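Local coordinates for TbpB (Actinobacillus pleuropneumoniae, PDB 3HOL), which binds transferrin as a lipoprotein part of the bacterial transferrin receptor, probably capturing host transferrin at the cell surface for iron acquisition, at residues E93-S97 and K155-L159; K42-I46 and T129-N135; N65-Y69 and E99-V103; G124-F128 and K170-Q174; E138-L144 and K220-F226. One frame throughout, in Å; residues are numbered along the deposited sequence.

How the contacts relate
All five contacts lie in one half of the two-lobed molecule, where a five-stranded antiparallel sheet rests beside a beta barrel. Contacts 2 and 4 share strand 119-133, their centres about 22 Å apart; the first adds the short strand 43-44 to it, the second pairs it with strand 171-178. Contact 3 sets helix 63-66 and its turn against strand 101-107 of the five-stranded sheet and touches contact 2 through Val-103 and Thr-129. Contact 1 joins loops of the two parts: it lies about 11 Å between centres from both contact 2 and contact 3, and Leu-159 and Ser-130 tie it to the former. Contact 5, two barrel loops, meets contact 2 where Arg-140 reaches Asn-131, at about 13 Å between centres.

Contact 1 of 5, residues E93-S97 and K155-L159; sequences EHSGS and KRVGL
Arg-156 reaches across to the carbonyl oxygen of Gly-96 and holds it with its guanidinium. NH1 makes the main bond to Gly-96 O, 3.0 Å long with an angle of 144° at the hydrogen; it comes from above the carbonyl plane and not along a lone pair. A weak second bond runs from NH2 to the same oxygen. The arginine chain bends at chi3 (73°), which turns its head over Val-157, whose CG2 lies 3.9 Å above the centre of the guanidinium plane. That methyl also packs at 3.5 Å from His-94 NE2. One water joins the three polar groups: it accepts from Arg-156 NH2, is hydrogen-bonded to His-94 NE2 (3.0 Å) in the plane of the imidazole, and is hydrogen-bonded to Gly-96 O. Glycine suits position 96 because its phi is positive. Gly-96 O thus takes both guanidinium nitrogens and a water, so the two loops are joined at the surface by a charged donor on a neutral acceptor, with the water relaying to His-94.

Contact 2 of 5, residues K42-I46 and T129-N135; sequences KKVDI and TSNANLN
Thr-129 opens the second segment by offering CG2 to Ile-46 CD1, 4.0 Å away, a small apolar touch; Phe-258 of strand 257-265 touches both side chains. After Ser-130, Asn-131 turns its amide to Asp-45: Asn-131 ND2 donates to Asp-45 OD1 at 3.0 Å, nearly along the C-O axis, and the two flat groups lie side by side, nearly coplanar. Asp-45 OD1 also takes the salt bridge from Lys-43 NZ, on its syn lone pair, so one carboxylate oxygen serves two donors. The other end of this amide, Asn-131 OD1, accepts from Arg-140. Ala-132 then pairs with Val-44 in an antiparallel hydrogen-bonded pair, its N reaching Val-44 O at 3.0 Å and its O taking Val-44 N at 2.8 Å. This short pairing lays strand 43-44 against the end of strand 119-133 of the barrel sheet. Next, Asn-133 faces Lys-43 in a non-hydrogen-bonded pair, and the lysine's CD passes 3.5 Å from Asn-133 ND2. Asparagine suits this place because OD1 turns back to the backbone N of Asn-135, an Asx turn just past the paired residues. Leu-134 N gives a nearly straight bond to Lys-42 O, 2.7 Å, while Asn-135 OD1 lies 3.4 Å from CD of the extended Lys-42 chain.

Contact 3 of 5, residues N65-Y69 and E99-V103; sequences NSSKY and EKGYV
Asn-65, in the short, weakly bonded helix 63-66, sends its amide to the carboxylate of Glu-99. ND2 donates to OE2 at 2.9 Å, with 155° at the hydrogen, meeting that oxygen on its syn side but tilted out of the carboxylate plane; the same nitrogen comes near the edge of the Tyr-102 ring. A type I turn from Ser-66 to Tyr-69 then folds the chain back, and Ser-66 CA sits over the centre of one face of the Tyr-69 ring. With its CG beside the backbone N (chi1 -71°), Tyr-69 carries its hydroxyl to Glu-99, where OH donates to OE2 at 2.7 Å. The two donors reach OE2 from opposite faces of the carboxylate plane. Beside the hydroxyl lies Gly-101, its CA 3.5 Å from Tyr-69 OH; the backbone angles there call for glycine. The other carboxylate oxygen, OE1, accepts a weak bond from Tyr-102 OH, whose ring stacks with Tyr-62. Glutamate suits this centre: its bonds join segment 65-69 to the loop leading into strand 101-107, and three uncharged donors would probably stabilise its charge.

Contact 4 of 5, residues G124-F128 and K170-Q174; sequences GSWDF and KYTSQ
Gly-124 and Ser-173 form an antiparallel hydrogen-bonded pair: Gly-124 N donates to Ser-173 O at 2.9 Å and Ser-173 N to Gly-124 O at 2.8 Å. Gly-124, with no side chain, lets Ser-173 come close. The serine adds a side-chain bond, since its OG, held between the backbone N and carbonyl carbon (chi1 65°), reaches across to Ser-125 O at 3.0 Å, from above that carbonyl plane. Further along, Trp-126 N donates to Tyr-171 O at 3.2 Å. Between these pairs Ser-125 and Thr-172 are non-hydrogen-bonded partners, and their backbones come close with both side chains directed away from the partner strand.

Packing takes over at Tyr-171. Its CB lies over the five-membered ring of Trp-126, 3.7 Å from the centroid, a CH-pi contact, while its ring turns an edge to the face of the indole's six-membered ring, with planes at 74°. Phe-128 in turn sets its edge against the face of Tyr-171, CE2 standing 3.6 Å from CZ with planes at 85°. Trp-126, Phe-128 and Tyr-171 form an aromatic cluster, flat rings suiting successive edge-to-face contacts, and Phe-227 meets Phe-128 in the same way. The indole nitrogen of Trp-126 donates to Ser-189 O on strand 183-190, next to strand 171-178 in the barrel. On the other side of strand 119-133, strand 257-265 takes up backbone bonds from Ser-125 and Asp-127.

Contact 5 of 5, residues E138-L144 and K220-F226; sequences EGRPNYL and KGESYNF
Tyr-224 lays one ring face beneath Arg-140, whose CG makes a CH-pi contact 3.6 Å from the centroid, 16° off the ring normal; Glu-138 O lies at the ring's edge. The arginine chain runs extended from CG to NE, carrying its guanidinium beyond the ring to the hydroxyl, which sits at the guanidinium edge, near its plane. There NE donates to Tyr-224 OH, though the hydroxyl's position is less sure. Over one face of that guanidinium comes Phe-226, CE1 3.6 Å above the plane. Phe-226 presents a face to Tyr-224 CE2, and its CZ packs 3.9 Å from Pro-141 CD. The proline's CG also touches Tyr-224 CB at 3.9 Å, so this rigid apolar ring packs against both aromatics. One backbone bond joins the loops, from Gly-221 N to Gly-139 O, 2.7 Å long; both have positive phi, which favours glycine. Beyond the contact, Arg-140 NH1 bonds to Gly-154 O. Phe-226 rests on Ser-130, bringing the loop between strands 206-213 and 231-239 against strand 119-133.

Contact 1 of 5, residues E93-S97 and K155-L159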
# COMPACT_ATOMS: atom_id res chain seq x y z
N GLU A 93 -19.94 -25.94 -15.12
CA GLU A 93 -21.11 -26.80 -15.38
C GLU A 93 -21.94 -26.76 -14.09
O GLU A 93 -22.27 -27.78 -13.46
CB GLU A 93 -20.65 -28.24 -15.73
CG GLU A 93 -20.14 -28.37 -17.17
CD GLU A 93 -19.52 -29.76 -17.46
OE1 GLU A 93 -19.75 -30.70 -16.69
OE2 GLU A 93 -18.79 -29.90 -18.44
N HIS A 94 -22.29 -25.53 -13.73
CA HIS A 94 -22.96 -25.28 -12.47
C HIS A 94 -24.40 -25.86 -12.50
O HIS A 94 -25.10 -25.75 -13.49
CB HIS A 94 -23.00 -23.78 -12.23
CG HIS A 94 -23.77 -23.40 -11.02
ND1 HIS A 94 -23.32 -23.65 -9.74
CD2 HIS A 94 -24.98 -22.82 -10.88
CE1 HIS A 94 -24.20 -23.21 -8.87
NE2 HIS A 94 -25.21 -22.70 -9.53
N SER A 95 -24.81 -26.47 -11.39
CA SER A 95 -26.11 -27.13 -11.29
C SER A 95 -26.49 -27.15 -9.83
O SER A 95 -25.63 -27.35 -8.96
CB SER A 95 -26.02 -28.59 -11.78
OG SER A 95 -27.34 -29.14 -11.97
N GLY A 96 -27.77 -26.97 -9.55
CA GLY A 96 -28.29 -27.17 -8.21
C GLY A 96 -27.89 -26.03 -7.27
O GLY A 96 -27.49 -24.93 -7.69
N SER A 97 -27.97 -26.32 -5.98
CA SER A 97 -27.75 -25.31 -4.96
C SER A 97 -26.28 -25.15 -4.57
O SER A 97 -25.95 -24.32 -3.73
CB SER A 97 -28.59 -25.66 -3.73
OG SER A 97 -28.20 -26.94 -3.25
N LYS A 155 -30.27 -15.10 -14.02
CA LYS A 155 -31.56 -15.24 -13.34
C LYS A 155 -31.42 -15.84 -11.97
O LYS A 155 -31.26 -15.10 -11.00
CB LYS A 155 -32.62 -15.97 -14.21
CG LYS A 155 -32.94 -15.22 -15.48
CD LYS A 155 -34.20 -15.78 -16.13
CE LYS A 155 -35.08 -14.73 -16.76
NZ LYS A 155 -36.39 -15.35 -17.18
N ARG A 156 -31.43 -17.17 -11.86
CA ARG A 156 -31.17 -17.76 -10.58
C ARG A 156 -29.71 -17.60 -10.12
O ARG A 156 -29.42 -17.56 -8.91
CB ARG A 156 -31.53 -19.25 -10.59
CG ARG A 156 -31.54 -19.83 -9.19
CD ARG A 156 -31.96 -21.34 -9.24
NE ARG A 156 -30.93 -22.24 -9.79
CZ ARG A 156 -29.84 -22.65 -9.14
NH1 ARG A 156 -29.02 -23.45 -9.77
NH2 ARG A 156 -29.53 -22.28 -7.89
N VAL A 157 -28.80 -17.51 -11.08
CA VAL A 157 -27.36 -17.47 -10.79
C VAL A 157 -26.70 -16.30 -11.53
O VAL A 157 -26.93 -16.11 -12.73
CB VAL A 157 -26.68 -18.77 -11.26
CG1 VAL A 157 -25.14 -18.71 -11.07
CG2 VAL A 157 -27.26 -19.99 -10.54
N GLY A 158 -25.86 -15.54 -10.84
CA GLY A 158 -25.22 -14.39 -11.48
C GLY A 158 -24.50 -14.85 -12.74
O GLY A 158 -23.90 -15.93 -12.74
N LEU A 159 -24.56 -14.03 -13.79
CA LEU A 159 -23.72 -14.23 -14.97
C LEU A 159 -22.27 -13.83 -14.70
O LEU A 159 -22.02 -12.71 -14.23
CB LEU A 159 -24.23 -13.37 -16.11
CG LEU A 159 -23.36 -13.28 -17.38
CD1 LEU A 159 -23.23 -14.64 -18.07
CD2 LEU A 159 -23.97 -12.29 -18.35
O HOH W 1 -26.87 -22.30 -7.02

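Contact 2 of 5, residues K42-I46 and T129-N135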
# COMPACT_ATOMS: atom_id res chain seq x y z
N LYS A 42 -36.05 -13.42 -5.04
CA LYS A 42 -35.78 -13.45 -6.46
C LYS A 42 -34.68 -12.50 -6.91
O LYS A 42 -34.13 -12.69 -7.98
CB LYS A 42 -37.05 -13.13 -7.23
CG LYS A 42 -38.21 -14.07 -6.93
CD LYS A 42 -39.23 -13.89 -8.00
CE LYS A 42 -40.48 -14.71 -7.74
NZ LYS A 42 -41.21 -14.70 -9.02
N LYS A 43 -34.41 -11.45 -6.13
CA LYS A 43 -33.29 -10.52 -6.43
C LYS A 43 -32.24 -10.64 -5.31
O LYS A 43 -32.55 -10.47 -4.12
CB LYS A 43 -33.81 -9.09 -6.60
CG LYS A 43 -32.90 -8.14 -7.37
CD LYS A 43 -33.60 -6.78 -7.63
CE LYS A 43 -32.61 -5.66 -7.90
NZ LYS A 43 -31.95 -5.28 -6.63
N VAL A 44 -31.02 -11.00 -5.68
CA VAL A 44 -29.92 -11.07 -4.73
C VAL A 44 -28.73 -10.29 -5.34
O VAL A 44 -28.25 -10.62 -6.45
CB VAL A 44 -29.53 -12.52 -4.35
CG1 VAL A 44 -28.22 -12.59 -3.51
CG2 VAL A 44 -30.69 -13.22 -3.57
N ASP A 45 -28.28 -9.28 -4.61
CA ASP A 45 -27.33 -8.29 -5.15
C ASP A 45 -25.90 -8.66 -4.80
O ASP A 45 -25.68 -9.55 -3.98
CB ASP A 45 -27.65 -6.90 -4.57
CG ASP A 45 -28.93 -6.29 -5.17
OD1 ASP A 45 -29.36 -6.68 -6.26
OD2 ASP A 45 -29.53 -5.45 -4.49
N ILE A 46 -24.93 -7.97 -5.39
CA ILE A 46 -23.55 -8.07 -4.94
C ILE A 46 -23.51 -7.71 -3.47
O ILE A 46 -24.04 -6.65 -3.09
CB ILE A 46 -22.63 -7.13 -5.77
CG1 ILE A 46 -22.76 -7.42 -7.29
CG2 ILE A 46 -21.15 -7.23 -5.33
CD1 ILE A 46 -22.21 -8.80 -7.68
N THR A 129 -18.98 -10.34 -12.30
CA THR A 129 -20.17 -11.16 -12.06
C THR A 129 -21.38 -10.24 -11.97
O THR A 129 -21.27 -9.14 -11.40
CB THR A 129 -20.07 -12.10 -10.80
OG1 THR A 129 -21.34 -12.76 -10.59
CG2 THR A 129 -19.69 -11.32 -9.47
N SER A 130 -22.50 -10.61 -12.59
CA SER A 130 -23.72 -9.83 -12.33
C SER A 130 -24.35 -10.25 -11.00
O SER A 130 -23.85 -11.14 -10.30
CB SER A 130 -24.72 -9.95 -13.48
OG SER A 130 -25.39 -11.20 -13.37
N ASN A 131 -25.42 -9.57 -10.60
CA ASN A 131 -26.23 -10.09 -9.51
C ASN A 131 -27.17 -11.16 -10.08
O ASN A 131 -27.10 -11.46 -11.29
CB ASN A 131 -27.00 -8.94 -8.82
CG ASN A 131 -28.03 -8.31 -9.71
OD1 ASN A 131 -28.00 -8.42 -10.94
ND2 ASN A 131 -28.96 -7.59 -9.08
N ALA A 132 -28.05 -11.71 -9.22
CA ALA A 132 -29.04 -12.72 -9.61
C ALA A 132 -30.44 -12.11 -9.51
O ALA A 132 -30.84 -11.63 -8.44
CB ALA A 132 -28.94 -13.99 -8.73
N ASN A 133 -31.18 -12.13 -10.61
CA ASN A 133 -32.53 -11.53 -10.64
C ASN A 133 -33.48 -12.39 -11.41
O ASN A 133 -33.47 -12.40 -12.65
CB ASN A 133 -32.55 -10.13 -11.25
CG ASN A 133 -33.81 -9.33 -10.87
OD1 ASN A 133 -34.85 -9.92 -10.58
ND2 ASN A 133 -33.72 -7.98 -10.91
N LEU A 134 -34.33 -13.09 -10.66
CA LEU A 134 -35.33 -14.00 -11.22
C LEU A 134 -36.65 -13.33 -11.56
O LEU A 134 -37.54 -13.97 -12.14
CB LEU A 134 -35.61 -15.13 -10.23
CG LEU A 134 -34.85 -16.44 -10.43
CD1 LEU A 134 -35.04 -17.32 -9.20
CD2 LEU A 134 -35.29 -17.16 -11.68
N ASN A 135 -36.79 -12.06 -11.18
CA ASN A 135 -38.03 -11.33 -11.44
C ASN A 135 -38.40 -11.25 -12.92
O ASN A 135 -37.63 -10.74 -13.74
CB ASN A 135 -37.97 -9.95 -10.82
CG ASN A 135 -37.98 -10.00 -9.31
OD1 ASN A 135 -38.88 -10.59 -8.70
ND2 ASN A 135 -36.97 -9.41 -8.70

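Contact 3 of 5, residues N65-Y69 and E99-V103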
# COMPACT_ATOMS: atom_id res chain seq x y z
N ASN A 65 -12.18 -24.92 -2.40
CA ASN A 65 -13.61 -25.05 -2.66
C ASN A 65 -13.86 -25.60 -4.05
O ASN A 65 -14.76 -26.41 -4.26
CB ASN A 65 -14.29 -23.68 -2.60
CG ASN A 65 -14.72 -23.27 -1.21
OD1 ASN A 65 -14.08 -23.64 -0.21
ND2 ASN A 65 -15.78 -22.49 -1.12
N SER A 66 -13.05 -25.14 -5.01
CA SER A 66 -13.26 -25.45 -6.42
C SER A 66 -13.04 -26.92 -6.81
O SER A 66 -13.54 -27.38 -7.84
CB SER A 66 -12.44 -24.51 -7.30
OG SER A 66 -11.08 -24.90 -7.39
N SER A 67 -12.31 -27.66 -5.98
CA SER A 67 -12.15 -29.11 -6.17
C SER A 67 -13.46 -29.88 -6.16
O SER A 67 -13.52 -30.97 -6.70
CB SER A 67 -11.23 -29.70 -5.09
OG SER A 67 -11.90 -29.72 -3.83
N LYS A 68 -14.51 -29.32 -5.56
CA LYS A 68 -15.83 -29.97 -5.51
C LYS A 68 -16.74 -29.56 -6.65
O LYS A 68 -17.88 -30.04 -6.74
CB LYS A 68 -16.56 -29.65 -4.19
CG LYS A 68 -15.90 -30.16 -2.88
CD LYS A 68 -16.26 -29.18 -1.74
CE LYS A 68 -16.25 -29.79 -0.33
NZ LYS A 68 -14.89 -30.30 0.03
N TYR A 69 -16.29 -28.65 -7.52
CA TYR A 69 -17.15 -28.15 -8.61
C TYR A 69 -17.31 -29.20 -9.69
O TYR A 69 -16.41 -29.98 -9.94
CB TYR A 69 -16.50 -26.91 -9.26
CG TYR A 69 -16.50 -25.66 -8.41
CD1 TYR A 69 -16.98 -25.67 -7.09
CD2 TYR A 69 -15.97 -24.47 -8.93
CE1 TYR A 69 -16.94 -24.50 -6.31
CE2 TYR A 69 -15.93 -23.30 -8.17
CZ TYR A 69 -16.41 -23.33 -6.85
OH TYR A 69 -16.38 -22.20 -6.08
N GLU A 99 -22.40 -23.84 -4.82
CA GLU A 99 -21.98 -22.47 -5.16
C GLU A 99 -21.52 -22.37 -6.60
O GLU A 99 -21.05 -23.36 -7.16
CB GLU A 99 -20.88 -22.02 -4.21
CG GLU A 99 -19.57 -22.76 -4.33
CD GLU A 99 -18.50 -22.14 -3.40
OE1 GLU A 99 -18.84 -21.29 -2.55
OE2 GLU A 99 -17.32 -22.49 -3.56
N LYS A 100 -21.71 -21.20 -7.20
CA LYS A 100 -21.20 -20.93 -8.56
C LYS A 100 -19.67 -20.55 -8.62
O LYS A 100 -18.96 -20.93 -9.57
CB LYS A 100 -22.08 -19.88 -9.26
CG LYS A 100 -21.56 -19.36 -10.59
CD LYS A 100 -21.56 -20.44 -11.73
CE LYS A 100 -21.18 -19.79 -13.04
NZ LYS A 100 -21.24 -20.77 -14.15
N GLY A 101 -19.20 -19.79 -7.62
CA GLY A 101 -17.79 -19.39 -7.56
C GLY A 101 -17.58 -17.93 -7.15
O GLY A 101 -18.42 -17.32 -6.44
N TYR A 102 -16.46 -17.38 -7.61
CA TYR A 102 -15.95 -16.11 -7.12
C TYR A 102 -15.26 -15.32 -8.22
O TYR A 102 -14.74 -15.91 -9.19
CB TYR A 102 -14.94 -16.32 -5.98
CG TYR A 102 -15.50 -17.12 -4.82
CD1 TYR A 102 -16.07 -16.46 -3.74
CD2 TYR A 102 -15.47 -18.53 -4.82
CE1 TYR A 102 -16.61 -17.17 -2.68
CE2 TYR A 102 -16.03 -19.25 -3.75
CZ TYR A 102 -16.58 -18.55 -2.70
OH TYR A 102 -17.15 -19.22 -1.63
N VAL A 103 -15.25 -14.00 -8.05
CA VAL A 103 -14.53 -13.06 -8.95
C VAL A 103 -13.62 -12.22 -8.03
O VAL A 103 -14.04 -11.80 -6.92
CB VAL A 103 -15.54 -12.18 -9.74
CG1 VAL A 103 -14.81 -11.15 -10.68
CG2 VAL A 103 -16.50 -13.10 -10.60

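Contact 4 of 5, residues G124-F128 and K170-Q174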
# COMPACT_ATOMS: atom_id res chain seq x y z
N GLY A 124 -4.69 -4.89 -20.53
CA GLY A 124 -4.99 -6.16 -19.87
C GLY A 124 -6.42 -6.61 -20.10
O GLY A 124 -6.95 -6.47 -21.20
N SER A 125 -7.05 -7.20 -19.06
CA SER A 125 -8.39 -7.76 -19.21
C SER A 125 -9.28 -7.24 -18.12
O SER A 125 -8.84 -6.50 -17.25
CB SER A 125 -8.38 -9.29 -19.10
OG SER A 125 -7.95 -9.69 -17.78
N TRP A 126 -10.56 -7.60 -18.19
CA TRP A 126 -11.44 -7.35 -17.06
C TRP A 126 -12.38 -8.57 -17.00
O TRP A 126 -12.41 -9.36 -17.94
CB TRP A 126 -12.17 -6.02 -17.19
CG TRP A 126 -13.18 -5.87 -18.38
CD1 TRP A 126 -12.87 -5.71 -19.72
CD2 TRP A 126 -14.60 -5.80 -18.29
NE1 TRP A 126 -14.03 -5.58 -20.47
CE2 TRP A 126 -15.10 -5.64 -19.61
CE3 TRP A 126 -15.51 -5.90 -17.23
CZ2 TRP A 126 -16.46 -5.57 -19.89
CZ3 TRP A 126 -16.89 -5.81 -17.51
CH2 TRP A 126 -17.34 -5.65 -18.85
N ASP A 127 -13.04 -8.74 -15.85
CA ASP A 127 -13.94 -9.84 -15.57
C ASP A 127 -15.03 -9.27 -14.67
O ASP A 127 -14.88 -8.17 -14.14
CB ASP A 127 -13.16 -10.95 -14.84
CG ASP A 127 -12.31 -11.77 -15.80
OD1 ASP A 127 -12.91 -12.52 -16.58
OD2 ASP A 127 -11.05 -11.66 -15.74
N PHE A 128 -16.11 -10.03 -14.47
CA PHE A 128 -17.26 -9.52 -13.74
C PHE A 128 -18.13 -10.65 -13.29
O PHE A 128 -18.06 -11.78 -13.84
CB PHE A 128 -18.15 -8.57 -14.60
CG PHE A 128 -18.74 -9.22 -15.85
CD1 PHE A 128 -19.96 -9.90 -15.81
CD2 PHE A 128 -18.09 -9.11 -17.08
CE1 PHE A 128 -20.49 -10.51 -16.97
CE2 PHE A 128 -18.61 -9.72 -18.23
CZ PHE A 128 -19.82 -10.41 -18.16
N LYS A 170 -14.92 -11.17 -25.63
CA LYS A 170 -13.58 -11.12 -25.11
C LYS A 170 -13.45 -9.80 -24.35
O LYS A 170 -13.57 -8.72 -24.95
CB LYS A 170 -12.56 -11.16 -26.23
CG LYS A 170 -11.18 -11.60 -25.72
CD LYS A 170 -10.02 -10.95 -26.57
CE LYS A 170 -8.64 -11.55 -26.27
NZ LYS A 170 -8.42 -11.55 -24.80
N TYR A 171 -13.26 -9.90 -23.04
CA TYR A 171 -13.29 -8.70 -22.21
C TYR A 171 -11.90 -8.15 -21.97
O TYR A 171 -11.10 -8.70 -21.19
CB TYR A 171 -13.96 -9.05 -20.88
CG TYR A 171 -15.32 -9.68 -21.10
CD1 TYR A 171 -16.39 -8.91 -21.54
CD2 TYR A 171 -15.51 -11.04 -20.89
CE1 TYR A 171 -17.64 -9.48 -21.74
CE2 TYR A 171 -16.76 -11.64 -21.08
CZ TYR A 171 -17.82 -10.87 -21.52
OH TYR A 171 -19.05 -11.48 -21.71
N THR A 172 -11.60 -7.03 -22.62
CA THR A 172 -10.24 -6.49 -22.59
C THR A 172 -10.25 -5.08 -22.01
O THR A 172 -11.26 -4.35 -22.11
CB THR A 172 -9.66 -6.38 -24.04
OG1 THR A 172 -10.52 -5.55 -24.83
CG2 THR A 172 -9.56 -7.80 -24.69
N SER A 173 -9.13 -4.69 -21.39
CA SER A 173 -9.08 -3.40 -20.74
C SER A 173 -7.87 -2.61 -21.23
O SER A 173 -6.83 -3.19 -21.57
CB SER A 173 -9.02 -3.59 -19.23
OG SER A 173 -7.81 -4.22 -18.89
N GLN A 174 -8.01 -1.29 -21.23
CA GLN A 174 -6.93 -0.40 -21.56
C GLN A 174 -7.08 0.88 -20.74
O GLN A 174 -8.18 1.43 -20.63
CB GLN A 174 -6.89 -0.13 -23.08
CG GLN A 174 -5.75 0.79 -23.53
CD GLN A 174 -5.60 0.93 -25.04
OE1 GLN A 174 -5.67 -0.05 -25.77
NE2 GLN A 174 -5.40 2.17 -25.51

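Contact 5 of 5, residues E138-L144 and K220-F226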
# COMPACT_ATOMS: atom_id res chain seq x y z
N GLU A 138 -37.81 -8.02 -14.76
CA GLU A 138 -36.45 -7.62 -15.12
C GLU A 138 -36.10 -7.92 -16.57
O GLU A 138 -35.35 -7.17 -17.19
CB GLU A 138 -35.42 -8.24 -14.17
CG GLU A 138 -33.96 -7.78 -14.39
CD GLU A 138 -33.73 -6.28 -14.16
OE1 GLU A 138 -34.61 -5.59 -13.59
OE2 GLU A 138 -32.66 -5.78 -14.54
N GLY A 139 -36.68 -8.99 -17.11
CA GLY A 139 -36.52 -9.35 -18.51
C GLY A 139 -35.14 -9.85 -18.92
O GLY A 139 -34.70 -9.62 -20.04
N ARG A 140 -34.48 -10.57 -18.02
CA ARG A 140 -33.18 -11.17 -18.34
C ARG A 140 -33.37 -12.30 -19.33
O ARG A 140 -34.45 -12.91 -19.38
CB ARG A 140 -32.44 -11.59 -17.08
CG ARG A 140 -31.82 -10.37 -16.38
CD ARG A 140 -31.12 -10.69 -15.08
NE ARG A 140 -30.64 -9.44 -14.51
CZ ARG A 140 -29.74 -9.33 -13.55
NH1 ARG A 140 -29.18 -10.40 -12.97
NH2 ARG A 140 -29.40 -8.12 -13.12
N PRO A 141 -32.34 -12.57 -20.15
CA PRO A 141 -32.51 -13.50 -21.28
C PRO A 141 -32.55 -14.96 -20.85
O PRO A 141 -31.81 -15.39 -19.99
CB PRO A 141 -31.26 -13.23 -22.16
CG PRO A 141 -30.49 -12.13 -21.48
CD PRO A 141 -30.94 -12.12 -20.04
N ASN A 142 -33.40 -15.74 -21.51
CA ASN A 142 -33.52 -17.14 -21.23
C ASN A 142 -32.51 -17.99 -22.03
O ASN A 142 -31.81 -18.87 -21.47
CB ASN A 142 -34.96 -17.56 -21.54
CG ASN A 142 -35.87 -17.40 -20.36
OD1 ASN A 142 -35.45 -17.31 -19.22
ND2 ASN A 142 -37.16 -17.38 -20.64
N TYR A 143 -32.43 -17.73 -23.33
CA TYR A 143 -31.67 -18.58 -24.24
C TYR A 143 -30.72 -17.82 -25.15
O TYR A 143 -31.16 -17.13 -26.06
CB TYR A 143 -32.63 -19.46 -25.06
CG TYR A 143 -33.72 -20.13 -24.23
CD1 TYR A 143 -33.39 -21.04 -23.23
CD2 TYR A 143 -35.09 -19.86 -24.45
CE1 TYR A 143 -34.39 -21.70 -22.47
CE2 TYR A 143 -36.10 -20.49 -23.67
CZ TYR A 143 -35.74 -21.42 -22.69
OH TYR A 143 -36.68 -22.05 -21.89
N LEU A 144 -29.41 -17.95 -24.91
CA LEU A 144 -28.38 -17.33 -25.79
C LEU A 144 -27.20 -18.29 -25.95
O LEU A 144 -26.07 -18.06 -25.48
CB LEU A 144 -27.91 -15.97 -25.24
CG LEU A 144 -28.88 -14.79 -25.22
CD1 LEU A 144 -28.38 -13.67 -24.28
CD2 LEU A 144 -29.15 -14.24 -26.66
N LYS A 220 -34.42 -5.57 -22.92
CA LYS A 220 -35.20 -6.69 -22.35
C LYS A 220 -35.00 -7.95 -23.20
O LYS A 220 -34.65 -7.84 -24.37
CB LYS A 220 -36.69 -6.34 -22.24
CG LYS A 220 -37.50 -7.37 -21.46
CD LYS A 220 -39.02 -7.22 -21.57
CE LYS A 220 -39.68 -8.61 -21.46
NZ LYS A 220 -39.57 -9.19 -20.08
N GLY A 221 -35.20 -9.13 -22.61
CA GLY A 221 -35.10 -10.39 -23.37
C GLY A 221 -33.70 -10.62 -23.93
O GLY A 221 -32.71 -10.43 -23.21
N GLU A 222 -33.63 -11.00 -25.21
CA GLU A 222 -32.36 -11.32 -25.88
C GLU A 222 -31.38 -10.14 -26.00
O GLU A 222 -30.16 -10.34 -26.12
CB GLU A 222 -32.63 -11.91 -27.26
CG GLU A 222 -33.26 -13.29 -27.20
CD GLU A 222 -33.14 -14.05 -28.52
OE1 GLU A 222 -32.07 -14.02 -29.16
OE2 GLU A 222 -34.14 -14.71 -28.89
N SER A 223 -31.92 -8.93 -25.98
CA SER A 223 -31.11 -7.75 -26.06
C SER A 223 -30.82 -7.12 -24.67
O SER A 223 -30.32 -6.01 -24.60
CB SER A 223 -31.78 -6.73 -27.02
OG SER A 223 -32.78 -5.97 -26.35
N TYR A 224 -31.15 -7.81 -23.58
CA TYR A 224 -30.89 -7.31 -22.23
C TYR A 224 -29.41 -6.94 -22.08
O TYR A 224 -28.52 -7.71 -22.48
CB TYR A 224 -31.28 -8.33 -21.18
CG TYR A 224 -31.18 -7.85 -19.74
CD1 TYR A 224 -32.27 -7.29 -19.09
CD2 TYR A 224 -29.99 -7.98 -19.01
CE1 TYR A 224 -32.18 -6.86 -17.75
CE2 TYR A 224 -29.89 -7.55 -17.69
CZ TYR A 224 -30.99 -6.99 -17.06
OH TYR A 224 -30.89 -6.57 -15.75
N ASN A 225 -29.17 -5.79 -21.47
CA ASN A 225 -27.83 -5.24 -21.32
C ASN A 225 -27.45 -5.32 -19.84
O ASN A 225 -28.05 -4.64 -19.00
CB ASN A 225 -27.81 -3.80 -21.88
CG ASN A 225 -26.59 -3.01 -21.44
OD1 ASN A 225 -25.55 -3.59 -21.13
ND2 ASN A 225 -26.71 -1.70 -21.39
N PHE A 226 -26.49 -6.19 -19.50
CA PHE A 226 -26.06 -6.37 -18.10
C PHE A 226 -25.25 -5.19 -17.50
O PHE A 226 -24.97 -5.18 -16.29
CB PHE A 226 -25.27 -7.67 -17.97
CG PHE A 226 -26.15 -8.87 -17.89
CD1 PHE A 226 -26.70 -9.27 -16.67
CD2 PHE A 226 -26.53 -9.56 -19.05
CE1 PHE A 226 -27.58 -10.38 -16.60
CE2 PHE A 226 -27.39 -10.65 -18.99
CZ PHE A 226 -27.91 -11.07 -17.78